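PDB 5YV7: kunitz-type serine protease inhibitor homolog calcicludine from Dendroaspis angusticeps, which probably blocks L-type calcium channels as a snake-venom toxin built on the Kunitz-type protease inhibitor fold. Local coordinates for residues W5-P10 / N45-I50. Sequence-based numbering, arbitrary orientation.
Sequences WYCKEP and NRFQTI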
loop_
_atom_site.group_PDB
_atom_site.type_symbol
_atom_site.label_atom_id
_atom_site.label_comp_id
_atom_site.label_asym_id
_atom_site.label_seq_id
_atom_site.Cartn_x
_atom_site.Cartn_y
_atom_site.Cartn_z
ATOM N N TRP A 5 -5.480 8.140 6.579
ATOM C CA TRP A 5 -6.257 6.964 6.971
ATOM C C TRP A 5 -5.973 5.769 6.066
ATOM O O TRP A 5 -5.910 4.624 6.534
ATOM C CB TRP A 5 -7.754 7.291 6.957
ATOM C CG TRP A 5 -8.297 7.482 5.559
ATOM C CD1 TRP A 5 -8.301 8.642 4.829
ATOM C CD2 TRP A 5 -8.875 6.476 4.711
ATOM N NE1 TRP A 5 -8.849 8.421 3.590
ATOM C CE2 TRP A 5 -9.211 7.101 3.489
ATOM C CE3 TRP A 5 -9.138 5.109 4.863
ATOM C CZ2 TRP A 5 -9.809 6.403 2.422
ATOM C CZ3 TRP A 5 -9.738 4.407 3.794
ATOM C CH2 TRP A 5 -10.057 5.059 2.593
ATOM N N TYR A 6 -5.821 6.006 4.762
ATOM C CA TYR A 6 -5.692 4.881 3.852
ATOM C C TYR A 6 -4.378 4.139 4.048
ATOM O O TYR A 6 -4.298 2.955 3.703
ATOM C CB TYR A 6 -5.836 5.341 2.406
ATOM C CG TYR A 6 -5.012 6.541 2.013
ATOM C CD1 TYR A 6 -3.730 6.388 1.504
ATOM C CD2 TYR A 6 -5.533 7.830 2.110
ATOM C CE1 TYR A 6 -2.977 7.483 1.123
ATOM C CE2 TYR A 6 -4.794 8.929 1.725
ATOM C CZ TYR A 6 -3.513 8.752 1.231
ATOM O OH TYR A 6 -2.760 9.842 0.847
ATOM N N CYS A 7 -3.367 4.797 4.624
ATOM C CA CYS A 7 -2.109 4.135 4.946
ATOM C C CYS A 7 -2.239 3.170 6.118
ATOM O O CYS A 7 -1.317 2.384 6.359
ATOM C CB CYS A 7 -1.035 5.184 5.242
ATOM S SG CYS A 7 -0.757 6.302 3.853
ATOM N N LYS A 8 -3.350 3.210 6.846
ATOM C CA LYS A 8 -3.569 2.326 7.981
ATOM C C LYS A 8 -4.454 1.134 7.640
ATOM O O LYS A 8 -4.693 0.291 8.509
ATOM C CB LYS A 8 -4.197 3.099 9.143
ATOM C CG LYS A 8 -3.228 3.867 10.023
ATOM C CD LYS A 8 -3.868 5.157 10.551
ATOM C CE LYS A 8 -3.965 5.216 12.069
ATOM N NZ LYS A 8 -4.447 6.586 12.524
ATOM N N GLU A 9 -4.958 1.056 6.416
ATOM C CA GLU A 9 -5.774 -0.079 6.029
ATOM C C GLU A 9 -4.899 -1.323 5.881
ATOM O O GLU A 9 -3.711 -1.218 5.573
ATOM C CB GLU A 9 -6.498 0.214 4.723
ATOM C CG GLU A 9 -7.490 1.366 4.826
ATOM C CD GLU A 9 -8.782 0.938 5.482
ATOM O OE1 GLU A 9 -9.511 0.119 4.871
ATOM O OE2 GLU A 9 -9.058 1.408 6.606
ATOM N N PRO A 10 -5.445 -2.507 6.141
ATOM C CA PRO A 10 -4.645 -3.729 5.982
ATOM C C PRO A 10 -4.318 -3.977 4.515
ATOM O O PRO A 10 -5.046 -3.556 3.611
ATOM C CB PRO A 10 -5.556 -4.829 6.541
ATOM C CG PRO A 10 -6.962 -4.286 6.297
ATOM C CD PRO A 10 -6.838 -2.794 6.540
ATOM N N ASN A 45 -4.752 1.233 0.402
ATOM C CA ASN A 45 -3.360 1.094 0.823
ATOM C C ASN A 45 -2.577 0.331 -0.246
ATOM O O ASN A 45 -2.146 -0.804 -0.063
ATOM C CB ASN A 45 -3.273 0.411 2.183
ATOM C CG ASN A 45 -1.906 0.587 2.826
ATOM O OD1 ASN A 45 -1.012 1.196 2.236
ATOM N ND2 ASN A 45 -1.735 0.055 4.031
ATOM N N ARG A 46 -2.397 0.988 -1.389
ATOM C CA ARG A 46 -1.684 0.385 -2.511
ATOM C C ARG A 46 -1.053 1.491 -3.340
ATOM O O ARG A 46 -1.709 2.481 -3.663
ATOM C CB ARG A 46 -2.607 -0.476 -3.393
ATOM C CG ARG A 46 -1.886 -1.043 -4.630
ATOM C CD ARG A 46 -2.789 -1.892 -5.533
ATOM N NE ARG A 46 -3.858 -1.137 -6.211
ATOM C CZ ARG A 46 -5.141 -1.108 -5.817
ATOM N NH1 ARG A 46 -5.542 -1.789 -4.735
ATOM N NH2 ARG A 46 -6.036 -0.392 -6.503
ATOM N N PHE A 47 0.214 1.324 -3.684
ATOM C CA PHE A 47 0.928 2.345 -4.431
ATOM C C PHE A 47 1.769 1.683 -5.509
ATOM O O PHE A 47 2.260 0.562 -5.341
ATOM C CB PHE A 47 1.779 3.197 -3.485
ATOM C CG PHE A 47 1.024 3.657 -2.288
ATOM C CD1 PHE A 47 0.237 4.800 -2.352
ATOM C CD2 PHE A 47 1.039 2.917 -1.117
ATOM C CE1 PHE A 47 -0.498 5.213 -1.266
ATOM C CE2 PHE A 47 0.309 3.323 -0.027
ATOM C CZ PHE A 47 -0.463 4.479 -0.098
ATOM N N GLN A 48 1.904 2.378 -6.638
ATOM C CA GLN A 48 2.668 1.819 -7.742
ATOM C C GLN A 48 4.170 1.913 -7.499
ATOM O O GLN A 48 4.927 1.068 -7.980
ATOM C CB GLN A 48 2.281 2.518 -9.046
ATOM C CG GLN A 48 3.023 2.000 -10.277
ATOM C CD GLN A 48 2.757 0.526 -10.547
ATOM O OE1 GLN A 48 1.647 0.035 -10.337
ATOM N NE2 GLN A 48 3.776 -0.187 -11.015
ATOM N N THR A 49 4.621 2.906 -6.748
ATOM C CA THR A 49 6.041 3.059 -6.476
ATOM C C THR A 49 6.244 3.260 -4.987
ATOM O O THR A 49 5.366 3.787 -4.294
ATOM C CB THR A 49 6.639 4.249 -7.230
ATOM O OG1 THR A 49 5.980 5.450 -6.805
ATOM C CG2 THR A 49 6.457 4.082 -8.736
ATOM N N ILE A 50 7.412 2.840 -4.500
ATOM C CA ILE A 50 7.723 3.094 -3.101
ATOM C C ILE A 50 7.776 4.597 -2.824
ATOM O O ILE A 50 7.416 5.047 -1.726
ATOM C CB ILE A 50 9.028 2.386 -2.699
ATOM C CG1 ILE A 50 9.095 2.278 -1.173
ATOM C CG2 ILE A 50 10.241 3.115 -3.272
ATOM C CD1 ILE A 50 10.292 1.522 -0.644
#
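Cys7 and Asn45 bring the two backbones together, their CA atoms 5.3 Å apart. Residues 5-7 carry helical backbone angles, with Lys8 N hydrogen-bonded to Trp5 O, before the chain straightens through Glu9 and Pro10; Arg46 and Phe47 are extended, and the chain then turns into helix 50-58, with Thr49 as N-cap. Asn45 points its amide into the curve of the first segment. ND2 gives Glu9 O a nearly straight hydrogen bond of 2.8 Å (169° at the hydrogen), the acceptor lying in the amide plane; a chi1 of -164° swings CG away from N to reach it. Cys7 O, 3.3 Å from Asn45 ND2, is too poorly angled to bond. At the other end of the amide, OD1 accepts from Phe25 N, so Asn45 bridges the turn and strand 20-26. Farther along, the Tyr6 and Phe47 side chains cross at about a right angle and their rings meet edge to edge, planes about 50° apart, Tyr6 CE1 lying 4.1 Å from Phe47 CZ. Cys7 SG approaches the same CZ obliquely at 4.4 Å. In this Kunitz fold, one buried amide thus satisfies two main-chain groups from different parts of the chain, while the Cys7-Cys57 disulfide, with Tyr6 and Phe47 beside it, joins the turn to helix 50-58.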